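Long-range contacts in L-Ribose isomerase (Acinetobacter, PDB 4Q0S), which catalyses the isomerisation of the non-natural sugar L-ribose, probably to L-ribulose, in a cupin barrel that holds a cobalt ion: residues Y126-G131 and L211-V216; L130-V135 and R183-D188; M74-S79 and K104-H109. All blocks are in the same frame, centred on the assembly; numbering follows the deposited sequence.

How the contacts relate
From the N terminus, contact 3 comes first. It pairs 74-79 with 104-109 and closes a short loop before the other two begin. Contacts 1 and 2 then start from one continuous piece of chain and share Leu130 and Gly131. Contact 2 closes first, when 183-188 returns to 130-135. Contact 1 closes later, when 211-216 reaches 126-131, so the span of contact 2 lies within that of contact 1. Strands 211-217 and 101-108 are neighbours, which puts contacts 1 and 3 in one sheet, and both touch the same ribitol. Contact 2 belongs to the other sheet of the barrel, and its Met133 and Leu184 pack on Val128 of contact 1.

Contact 1: residues Y126-G131 and L211-V216; sequences YEVVLG and LVVREV. With RB0 (D-ribitol), chain C.
Val212 faces two residues of the neighbouring antiparallel strand, Val129 and Leu130, and this makes a classic beta bulge. Its carbonyl oxygen accepts from both. Val129 N lies 2.8 Å from Val212 O, tilted 20° from the carbonyl plane. Leu130 N lies 3.2 Å from Val212 O, in that plane and on a lone pair. Val212 N donates in turn to Leu130 O. The Val212 side chain is shared in the same way. CG1 stands anti to the backbone N (chi1 -176°) and turns to Val129 CB, while Val212 CG2 lies 3.9 Å from Leu130 CB.

Arg214 pairs with Glu127. Arg214 N is 2.8 Å from Glu127 O. Their side chains run alongside each other, with carboxylate and guanidinium planes only 12° apart. The touch is between the carboxylate and the aliphatic part of the arginine: Glu127 OE1 is 3.5 Å from Arg214 CD. The charged ends do not form a salt bridge with each other. Glu127 OE1 instead bridges to Lys190 of its own chain and to Arg214 of the second subunit, and Arg214 NH2 to Glu127 of that subunit.

Tyr126 and Glu215 lie on the other face of this cupin-barrel sheet, side by side. Glu215 OE1 is at the edge of the Tyr126 ring, in its plane, 4.0 Å from CE1. Tyr126 OH is hydrogen-bonded to the cobalt ligand Glu124. Glu215 OE2 accepts a bond from ribitol O3, 3.2 Å away, and is salt-bridged to Lys104. The two faces thus carry different chemistry: Tyr126 and Glu215 belong to the ribitol pocket, whereas Glu127 and Arg214 join two subunits by reciprocal charge pairing.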
loop_
_atom_site.group_PDB
_atom_site.type_symbol
_atom_site.label_atom_id
_atom_site.label_comp_id
_atom_site.label_asym_id
_atom_site.label_seq_id
_atom_site.Cartn_x
_atom_site.Cartn_y
_atom_site.Cartn_z
ATOM N N TYR A 126 -17.868 8.332 3.451
ATOM C CA TYR A 126 -17.004 7.850 2.379
ATOM C C TYR A 126 -15.538 8.192 2.551
ATOM O O TYR A 126 -15.184 9.281 2.996
ATOM C CB TYR A 126 -17.445 8.414 1.021
ATOM C CG TYR A 126 -18.923 8.336 0.750
ATOM C CD1 TYR A 126 -19.607 7.132 0.866
ATOM C CD2 TYR A 126 -19.637 9.473 0.366
ATOM C CE1 TYR A 126 -20.969 7.052 0.608
ATOM C CE2 TYR A 126 -21.001 9.409 0.102
ATOM C CZ TYR A 126 -21.661 8.196 0.226
ATOM O OH TYR A 126 -23.015 8.126 -0.007
ATOM N N GLU A 127 -14.693 7.252 2.155
ATOM C CA GLU A 127 -13.248 7.415 2.197
ATOM C C GLU A 127 -12.753 6.877 0.856
ATOM O O GLU A 127 -12.867 5.684 0.592
ATOM C CB GLU A 127 -12.651 6.587 3.341
ATOM C CG GLU A 127 -11.136 6.661 3.443
ATOM C CD GLU A 127 -10.550 5.550 4.299
ATOM O OE1 GLU A 127 -11.078 5.295 5.401
ATOM O OE2 GLU A 127 -9.550 4.939 3.871
ATOM N N VAL A 128 -12.235 7.749 -0.004
ATOM C CA VAL A 128 -11.740 7.290 -1.294
ATOM C C VAL A 128 -10.360 6.667 -1.096
ATOM O O VAL A 128 -9.482 7.266 -0.478
ATOM C CB VAL A 128 -11.651 8.451 -2.320
ATOM C CG1 VAL A 128 -10.993 7.961 -3.620
ATOM C CG2 VAL A 128 -13.056 8.993 -2.616
ATOM N N VAL A 129 -10.181 5.455 -1.610
ATOM C CA VAL A 129 -8.910 4.756 -1.474
ATOM C C VAL A 129 -8.101 4.875 -2.755
ATOM O O VAL A 129 -6.879 5.062 -2.718
ATOM C CB VAL A 129 -9.136 3.265 -1.149
ATOM C CG1 VAL A 129 -7.794 2.559 -0.925
ATOM C CG2 VAL A 129 -10.028 3.137 0.080
ATOM N N LEU A 130 -8.790 4.775 -3.888
ATOM C CA LEU A 130 -8.151 4.870 -5.192
ATOM C C LEU A 130 -9.096 5.544 -6.175
ATOM O O LEU A 130 -10.309 5.320 -6.134
ATOM C CB LEU A 130 -7.789 3.471 -5.703
ATOM C CG LEU A 130 -6.913 3.436 -6.953
ATOM C CD1 LEU A 130 -5.497 3.812 -6.558
ATOM C CD2 LEU A 130 -6.938 2.052 -7.588
ATOM N N GLY A 131 -8.542 6.365 -7.063
ATOM C CA GLY A 131 -9.368 7.051 -8.036
ATOM C C GLY A 131 -10.029 8.262 -7.408
ATOM O O GLY A 131 -9.562 8.771 -6.390
ATOM N N LEU A 211 -12.784 3.335 -9.349
ATOM C CA LEU A 211 -12.949 4.099 -8.131
ATOM C C LEU A 211 -13.070 3.053 -7.023
ATOM O O LEU A 211 -13.857 2.111 -7.134
ATOM C CB LEU A 211 -14.235 4.931 -8.184
ATOM C CG LEU A 211 -14.756 5.381 -6.813
ATOM C CD1 LEU A 211 -13.702 6.242 -6.131
ATOM C CD2 LEU A 211 -16.075 6.158 -6.978
ATOM N N VAL A 212 -12.277 3.199 -5.973
ATOM C CA VAL A 212 -12.341 2.273 -4.851
ATOM C C VAL A 212 -12.634 3.125 -3.629
ATOM O O VAL A 212 -11.872 4.044 -3.301
ATOM C CB VAL A 212 -11.007 1.503 -4.650
ATOM C CG1 VAL A 212 -11.158 0.477 -3.512
ATOM C CG2 VAL A 212 -10.626 0.791 -5.932
ATOM N N VAL A 213 -13.743 2.828 -2.959
ATOM C CA VAL A 213 -14.149 3.603 -1.793
ATOM C C VAL A 213 -14.489 2.736 -0.597
ATOM O O VAL A 213 -15.154 1.709 -0.719
ATOM C CB VAL A 213 -15.399 4.469 -2.106
ATOM C CG1 VAL A 213 -15.755 5.356 -0.896
ATOM C CG2 VAL A 213 -15.143 5.327 -3.331
ATOM N N ARG A 214 -14.033 3.163 0.567
ATOM C CA ARG A 214 -14.324 2.449 1.790
ATOM C C ARG A 214 -15.541 3.133 2.425
ATOM O O ARG A 214 -15.519 4.336 2.694
ATOM C CB ARG A 214 -13.109 2.521 2.719
ATOM C CG ARG A 214 -13.270 1.785 4.035
ATOM C CD ARG A 214 -12.040 2.000 4.912
ATOM N NE ARG A 214 -10.881 1.207 4.492
ATOM C CZ ARG A 214 -10.495 0.085 5.097
ATOM N NH1 ARG A 214 -9.433 -0.579 4.660
ATOM N NH2 ARG A 214 -11.177 -0.369 6.143
ATOM N N GLU A 215 -16.618 2.381 2.635
ATOM C CA GLU A 215 -17.798 2.960 3.259
ATOM C C GLU A 215 -17.954 2.467 4.686
ATOM O O GLU A 215 -17.875 1.270 4.953
ATOM C CB GLU A 215 -19.078 2.620 2.482
ATOM C CG GLU A 215 -20.338 3.170 3.174
ATOM C CD GLU A 215 -21.621 2.793 2.469
ATOM O OE1 GLU A 215 -21.817 3.250 1.329
ATOM O OE2 GLU A 215 -22.434 2.039 3.056
ATOM N N VAL A 216 -18.157 3.408 5.601
ATOM C CA VAL A 216 -18.369 3.097 7.003
ATOM C C VAL A 216 -19.734 3.703 7.305
ATOM O O VAL A 216 -19.904 4.921 7.281
ATOM C CB VAL A 216 -17.278 3.735 7.899
ATOM C CG1 VAL A 216 -17.673 3.629 9.354
ATOM C CG2 VAL A 216 -15.955 3.018 7.683
HETATM C C1 RB0 C . -25.709 0.636 -2.607
HETATM O O1 RB0 C . -26.444 -0.394 -3.246
HETATM C C2 RB0 C . -25.269 0.164 -1.229
HETATM O O2 RB0 C . -26.390 0.117 -0.350
HETATM C C3 RB0 C . -24.167 1.087 -0.666
HETATM O O3 RB0 C . -23.610 0.511 0.506
HETATM C C4 RB0 C . -24.664 2.504 -0.358
HETATM O O4 RB0 C . -26.075 2.501 -0.204
HETATM C C5 RB0 C . -24.264 3.458 -1.481
HETATM O O5 RB0 C . -24.577 4.802 -1.117
#

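Contact 2: residues L130-V135 and R183-D188; sequences LGEMEV and RLRAGD
A salt-bridge network of Glu132, Glu134, Arg183 and Arg185 lies on one face of an antiparallel strand pair. Glu132 OE1 is its hub. Arg183 NE is 2.7 Å from Glu132 OE1 and meets that oxygen nearly along its C-O axis. The oxygen sits 25° out of the guanidinium plane, and the carboxylate is turned 84° against that plane. Arg183 NH2 adds a weak bond to the same oxygen. Arg185 NH1 adds another weak bond, 3.3 Å from Glu132 OE1. Arg183 is extended from CG to NE, which carries its head to Glu134 as well: Glu134 OE1 is 3.3 Å from Arg183 NH1. Outside the two segments, Tyr181 bonds Glu134 OE1, and Arg202 bridges to Glu134 OE2.

Strand 180-185 is an outermost strand, within this chain, of the second sheet of the cupin barrel. Met133 and Leu184 form its hydrogen-bonded pair here, with Met133 N 2.8 Å from Leu184 O and a return bond from Leu184 N to Met133 O. Their side chains lie on the other face, side by side. Met133 SD is 3.9 Å from Leu184 CD1. Val135 CG2 reaches the same methyl, 4.0 Å from Leu184 CD1. Both Met133 and Leu184 also pack on Tyr126 and Val128 of the other sheet.

Past the paired residues, a water joins the segments by donating to Gly131 O and accepting from Ala186 N. A type II beta turn runs from Arg185 to Asp188. Arg185 N is 2.7 Å from Asp188 OD2, which it meets from above the carboxylate plane.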
loop_
_atom_site.group_PDB
_atom_site.type_symbol
_atom_site.label_atom_id
_atom_site.label_comp_id
_atom_site.label_asym_id
_atom_site.label_seq_id
_atom_site.Cartn_x
_atom_site.Cartn_y
_atom_site.Cartn_z
ATOM N N LEU A 130 -8.790 4.775 -3.888
ATOM C CA LEU A 130 -8.151 4.870 -5.192
ATOM C C LEU A 130 -9.096 5.544 -6.175
ATOM O O LEU A 130 -10.309 5.320 -6.134
ATOM C CB LEU A 130 -7.789 3.471 -5.703
ATOM C CG LEU A 130 -6.913 3.436 -6.953
ATOM C CD1 LEU A 130 -5.497 3.812 -6.558
ATOM C CD2 LEU A 130 -6.938 2.052 -7.588
ATOM N N GLY A 131 -8.542 6.365 -7.063
ATOM C CA GLY A 131 -9.368 7.051 -8.036
ATOM C C GLY A 131 -10.029 8.262 -7.408
ATOM O O GLY A 131 -9.562 8.771 -6.390
ATOM N N GLU A 132 -11.114 8.733 -8.010
ATOM C CA GLU A 132 -11.823 9.894 -7.488
ATOM C C GLU A 132 -13.300 9.591 -7.522
ATOM O O GLU A 132 -13.779 8.883 -8.404
ATOM C CB GLU A 132 -11.515 11.146 -8.314
ATOM C CG GLU A 132 -10.024 11.391 -8.485
ATOM C CD GLU A 132 -9.660 12.858 -8.620
ATOM O OE1 GLU A 132 -10.480 13.647 -9.141
ATOM O OE2 GLU A 132 -8.537 13.219 -8.213
ATOM N N MET A 133 -14.018 10.129 -6.552
ATOM C CA MET A 133 -15.434 9.870 -6.451
ATOM C C MET A 133 -16.270 11.118 -6.663
ATOM O O MET A 133 -16.093 12.128 -5.975
ATOM C CB MET A 133 -15.715 9.266 -5.078
ATOM C CG MET A 133 -17.163 9.010 -4.765
ATOM S SD MET A 133 -17.309 8.577 -3.030
ATOM C CE MET A 133 -18.780 7.518 -3.043
ATOM N N GLU A 134 -17.173 11.051 -7.636
ATOM C CA GLU A 134 -18.058 12.168 -7.915
ATOM C C GLU A 134 -19.408 11.820 -7.320
ATOM O O GLU A 134 -20.092 10.894 -7.771
ATOM C CB GLU A 134 -18.160 12.421 -9.422
ATOM C CG GLU A 134 -16.900 13.064 -9.988
ATOM C CD GLU A 134 -17.047 13.514 -11.433
ATOM O OE1 GLU A 134 -16.759 14.694 -11.711
ATOM O OE2 GLU A 134 -17.436 12.698 -12.289
ATOM N N VAL A 135 -19.767 12.561 -6.280
ATOM C CA VAL A 135 -21.015 12.348 -5.566
ATOM C C VAL A 135 -22.056 13.382 -5.966
ATOM O O VAL A 135 -21.769 14.575 -6.064
ATOM C CB VAL A 135 -20.794 12.429 -4.032
ATOM C CG1 VAL A 135 -22.048 11.974 -3.292
ATOM C CG2 VAL A 135 -19.601 11.568 -3.631
ATOM N N ARG A 183 -16.517 16.331 -5.451
ATOM C CA ARG A 183 -15.563 15.363 -5.965
ATOM C C ARG A 183 -14.608 15.033 -4.825
ATOM O O ARG A 183 -13.897 15.906 -4.332
ATOM C CB ARG A 183 -14.811 15.950 -7.163
ATOM C CG ARG A 183 -13.957 14.936 -7.913
ATOM C CD ARG A 183 -13.831 15.309 -9.390
ATOM N NE ARG A 183 -12.910 14.427 -10.101
ATOM C CZ ARG A 183 -12.796 14.376 -11.425
ATOM N NH1 ARG A 183 -13.554 15.154 -12.188
ATOM N NH2 ARG A 183 -11.911 13.559 -11.984
ATOM N N LEU A 184 -14.607 13.768 -4.405
ATOM C CA LEU A 184 -13.767 13.317 -3.298
ATOM C C LEU A 184 -12.531 12.575 -3.792
ATOM O O LEU A 184 -12.587 11.849 -4.788
ATOM C CB LEU A 184 -14.566 12.390 -2.376
ATOM C CG LEU A 184 -15.873 12.945 -1.795
ATOM C CD1 LEU A 184 -16.574 11.859 -0.977
ATOM C CD2 LEU A 184 -15.577 14.168 -0.936
ATOM N N ARG A 185 -11.426 12.753 -3.074
ATOM C CA ARG A 185 -10.160 12.114 -3.417
ATOM C C ARG A 185 -9.529 11.443 -2.206
ATOM O O ARG A 185 -9.936 11.678 -1.072
ATOM C CB ARG A 185 -9.181 13.154 -3.979
ATOM C CG ARG A 185 -9.524 13.636 -5.375
ATOM C CD ARG A 185 -8.567 14.736 -5.814
ATOM N NE ARG A 185 -9.025 16.042 -5.367
ATOM C CZ ARG A 185 -9.988 16.735 -5.965
ATOM N NH1 ARG A 185 -10.586 16.247 -7.044
ATOM N NH2 ARG A 185 -10.367 17.908 -5.474
ATOM N N ALA A 186 -8.527 10.610 -2.453
ATOM C CA ALA A 186 -7.838 9.932 -1.367
ATOM C C ALA A 186 -7.196 10.996 -0.494
ATOM O O ALA A 186 -6.632 11.961 -1.001
ATOM C CB ALA A 186 -6.769 8.986 -1.923
ATOM N N GLY A 187 -7.303 10.829 0.819
ATOM C CA GLY A 187 -6.707 11.792 1.721
ATOM C C GLY A 187 -7.653 12.882 2.191
ATOM O O GLY A 187 -7.321 13.625 3.111
ATOM N N ASP A 188 -8.824 12.993 1.570
ATOM C CA ASP A 188 -9.779 14.016 1.982
ATOM C C ASP A 188 -10.441 13.675 3.304
ATOM O O ASP A 188 -10.391 12.533 3.766
ATOM C CB ASP A 188 -10.892 14.193 0.945
ATOM C CG ASP A 188 -10.420 14.887 -0.307
ATOM O OD1 ASP A 188 -9.390 15.589 -0.249
ATOM O OD2 ASP A 188 -11.092 14.736 -1.348
HETATM O O HOH W 1 -7.711 9.986 -5.187
#

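Contact 3: residues M74-S79 and K104-H109; sequences MIIFES and KLMIVH. With RB0 (D-ribitol), chain C.
Ile76 touches both Lys104 and Met106 of the neighbouring strand, and all three line the ribitol pocket on an antiparallel strand pair of the cupin barrel. Ile76 CD1 packs on the ligand, 3.7 Å from ribitol C2. Met106 SD lies 4.0 Å from ribitol C3. Lys104 brings carbon to the ligand as well, with CD 3.6 Å from ribitol O3.

The next layer holds these groups in place. Ile76 has two branches to spend. Its CG2 lies 3.7 Å from Lys104 CB, and its CG1 packs alongside Met106 CG, all three chains pointing the same way. Lys104 puts CG in the crowded position between backbone N and carbonyl carbon (chi1 74°). It then bends at chi2 and chi3, which brings NZ to Glu215. Met74 also reaches Met106 and crosses it at a slant, with Met74 CE 3.7 Å from Met106 SD. Phe201, on strand 199-202, packs against both methionines.

Further out is the backbone. Ile75 exchanges two hydrogen bonds with Ile107, and Phe77 two with Leu105. These pairs send their side chains to the face away from the ribitol. Helix 19-35 covers part of it, with Ala29 touching Ile75 and Ile107 and Ala30 touching Phe77.

On that face two isoleucines meet the ring of Phe77, one at its edge and one over a face. Ile107 CD1 comes to the ring edge, 4.1 Å from Phe77 CE2. Ile75 CG2 sits over one ring face, 3.6 Å above the plane and offset toward the rim.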
loop_
_atom_site.group_PDB
_atom_site.type_symbol
_atom_site.label_atom_id
_atom_site.label_comp_id
_atom_site.label_asym_id
_atom_site.label_seq_id
_atom_site.Cartn_x
_atom_site.Cartn_y
_atom_site.Cartn_z
ATOM N N MET A 74 -21.964 -1.915 -9.873
ATOM C CA MET A 74 -20.822 -1.746 -8.991
ATOM C C MET A 74 -20.560 -3.026 -8.232
ATOM O O MET A 74 -21.346 -3.973 -8.286
ATOM C CB MET A 74 -21.116 -0.650 -7.971
ATOM C CG MET A 74 -22.134 -1.106 -6.929
ATOM S SD MET A 74 -22.777 0.217 -5.909
ATOM C CE MET A 74 -21.274 0.665 -5.013
ATOM N N ILE A 75 -19.455 -3.025 -7.498
ATOM C CA ILE A 75 -19.079 -4.171 -6.690
ATOM C C ILE A 75 -18.987 -3.721 -5.246
ATOM O O ILE A 75 -18.513 -2.621 -4.967
ATOM C CB ILE A 75 -17.702 -4.736 -7.111
ATOM C CG1 ILE A 75 -17.803 -5.354 -8.503
ATOM C CG2 ILE A 75 -17.219 -5.758 -6.080
ATOM C CD1 ILE A 75 -16.523 -5.973 -8.978
ATOM N N ILE A 76 -19.453 -4.564 -4.333
ATOM C CA ILE A 76 -19.380 -4.245 -2.918
ATOM C C ILE A 76 -18.905 -5.475 -2.170
ATOM O O ILE A 76 -19.478 -6.553 -2.320
ATOM C CB ILE A 76 -20.753 -3.831 -2.332
ATOM C CG1 ILE A 76 -21.264 -2.566 -3.029
ATOM C CG2 ILE A 76 -20.621 -3.584 -0.830
ATOM C CD1 ILE A 76 -22.647 -2.110 -2.548
ATOM N N PHE A 77 -17.834 -5.314 -1.398
ATOM C CA PHE A 77 -17.298 -6.397 -0.588
ATOM C C PHE A 77 -17.543 -5.931 0.839
ATOM O O PHE A 77 -16.888 -5.011 1.329
ATOM C CB PHE A 77 -15.795 -6.592 -0.828
ATOM C CG PHE A 77 -15.454 -7.100 -2.204
ATOM C CD1 PHE A 77 -15.972 -8.306 -2.668
ATOM C CD2 PHE A 77 -14.589 -6.386 -3.026
ATOM C CE1 PHE A 77 -15.627 -8.794 -3.935
ATOM C CE2 PHE A 77 -14.236 -6.863 -4.292
ATOM C CZ PHE A 77 -14.755 -8.068 -4.746
ATOM N N GLU A 78 -18.509 -6.559 1.495
ATOM C CA GLU A 78 -18.871 -6.202 2.853
ATOM C C GLU A 78 -18.060 -6.977 3.889
ATOM O O GLU A 78 -18.145 -8.203 3.959
ATOM C CB GLU A 78 -20.368 -6.451 3.026
ATOM C CG GLU A 78 -20.928 -6.229 4.407
ATOM C CD GLU A 78 -22.424 -6.506 4.448
ATOM O OE1 GLU A 78 -23.207 -5.618 4.059
ATOM O OE2 GLU A 78 -22.813 -7.622 4.852
ATOM N N SER A 79 -17.273 -6.258 4.690
ATOM C CA SER A 79 -16.443 -6.897 5.714
ATOM C C SER A 79 -17.117 -6.890 7.079
ATOM O O SER A 79 -16.714 -7.618 7.989
ATOM C CB SER A 79 -15.088 -6.196 5.826
ATOM O OG SER A 79 -15.223 -4.878 6.340
ATOM N N LYS A 104 -17.622 -1.677 4.238
ATOM C CA LYS A 104 -17.532 -2.333 2.945
ATOM C C LYS A 104 -16.611 -1.565 2.013
ATOM O O LYS A 104 -16.320 -0.390 2.235
ATOM C CB LYS A 104 -18.910 -2.444 2.292
ATOM C CG LYS A 104 -19.444 -1.122 1.750
ATOM C CD LYS A 104 -20.784 -0.749 2.385
ATOM C CE LYS A 104 -20.645 -0.480 3.877
ATOM N NZ LYS A 104 -21.915 0.038 4.493
ATOM N N LEU A 105 -16.147 -2.251 0.977
ATOM C CA LEU A 105 -15.287 -1.658 -0.028
ATOM C C LEU A 105 -16.147 -1.640 -1.284
ATOM O O LEU A 105 -16.757 -2.646 -1.630
ATOM C CB LEU A 105 -14.055 -2.529 -0.268
ATOM C CG LEU A 105 -13.009 -1.876 -1.171
ATOM C CD1 LEU A 105 -12.441 -0.654 -0.458
ATOM C CD2 LEU A 105 -11.892 -2.871 -1.493
ATOM N N MET A 106 -16.212 -0.495 -1.950
ATOM C CA MET A 106 -17.011 -0.386 -3.156
ATOM C C MET A 106 -16.117 -0.068 -4.341
ATOM O O MET A 106 -15.245 0.796 -4.266
ATOM C CB MET A 106 -18.082 0.695 -2.985
ATOM C CG MET A 106 -18.947 0.471 -1.750
ATOM S SD MET A 106 -20.329 1.608 -1.588
ATOM C CE MET A 106 -19.497 3.118 -1.231
ATOM N N ILE A 107 -16.332 -0.788 -5.432
ATOM C CA ILE A 107 -15.538 -0.578 -6.624
ATOM C C ILE A 107 -16.430 -0.224 -7.805
ATOM O O ILE A 107 -17.298 -0.997 -8.209
ATOM C CB ILE A 107 -14.690 -1.825 -6.940
ATOM C CG1 ILE A 107 -13.827 -2.164 -5.720
ATOM C CG2 ILE A 107 -13.819 -1.567 -8.171
ATOM C CD1 ILE A 107 -12.902 -3.337 -5.924
ATOM N N VAL A 108 -16.191 0.963 -8.347
ATOM C CA VAL A 108 -16.946 1.483 -9.465
ATOM C C VAL A 108 -16.001 1.780 -10.623
ATOM O O VAL A 108 -15.039 2.538 -10.484
ATOM C CB VAL A 108 -17.679 2.775 -9.055
ATOM C CG1 VAL A 108 -18.445 3.335 -10.230
ATOM C CG2 VAL A 108 -18.611 2.482 -7.884
ATOM N N HIS A 109 -16.275 1.169 -11.770
ATOM C CA HIS A 109 -15.438 1.376 -12.930
ATOM C C HIS A 109 -15.760 2.688 -13.629
ATOM O O HIS A 109 -16.819 3.281 -13.404
ATOM C CB HIS A 109 -15.543 0.172 -13.869
ATOM C CG HIS A 109 -14.721 -0.998 -13.416
ATOM N ND1 HIS A 109 -15.016 -1.715 -12.276
ATOM C CD2 HIS A 109 -13.576 -1.529 -13.909
ATOM C CE1 HIS A 109 -14.089 -2.637 -12.087
ATOM N NE2 HIS A 109 -13.203 -2.544 -13.063
HETATM C C1 RB0 C . -25.709 0.636 -2.607
HETATM O O1 RB0 C . -26.444 -0.394 -3.246
HETATM C C2 RB0 C . -25.269 0.164 -1.229
HETATM O O2 RB0 C . -26.390 0.117 -0.350
HETATM C C3 RB0 C . -24.167 1.087 -0.666
HETATM O O3 RB0 C . -23.610 0.511 0.506
HETATM C C4 RB0 C . -24.664 2.504 -0.358
HETATM O O4 RB0 C . -26.075 2.501 -0.204
HETATM C C5 RB0 C . -24.264 3.458 -1.481
HETATM O O5 RB0 C . -24.577 4.802 -1.117
#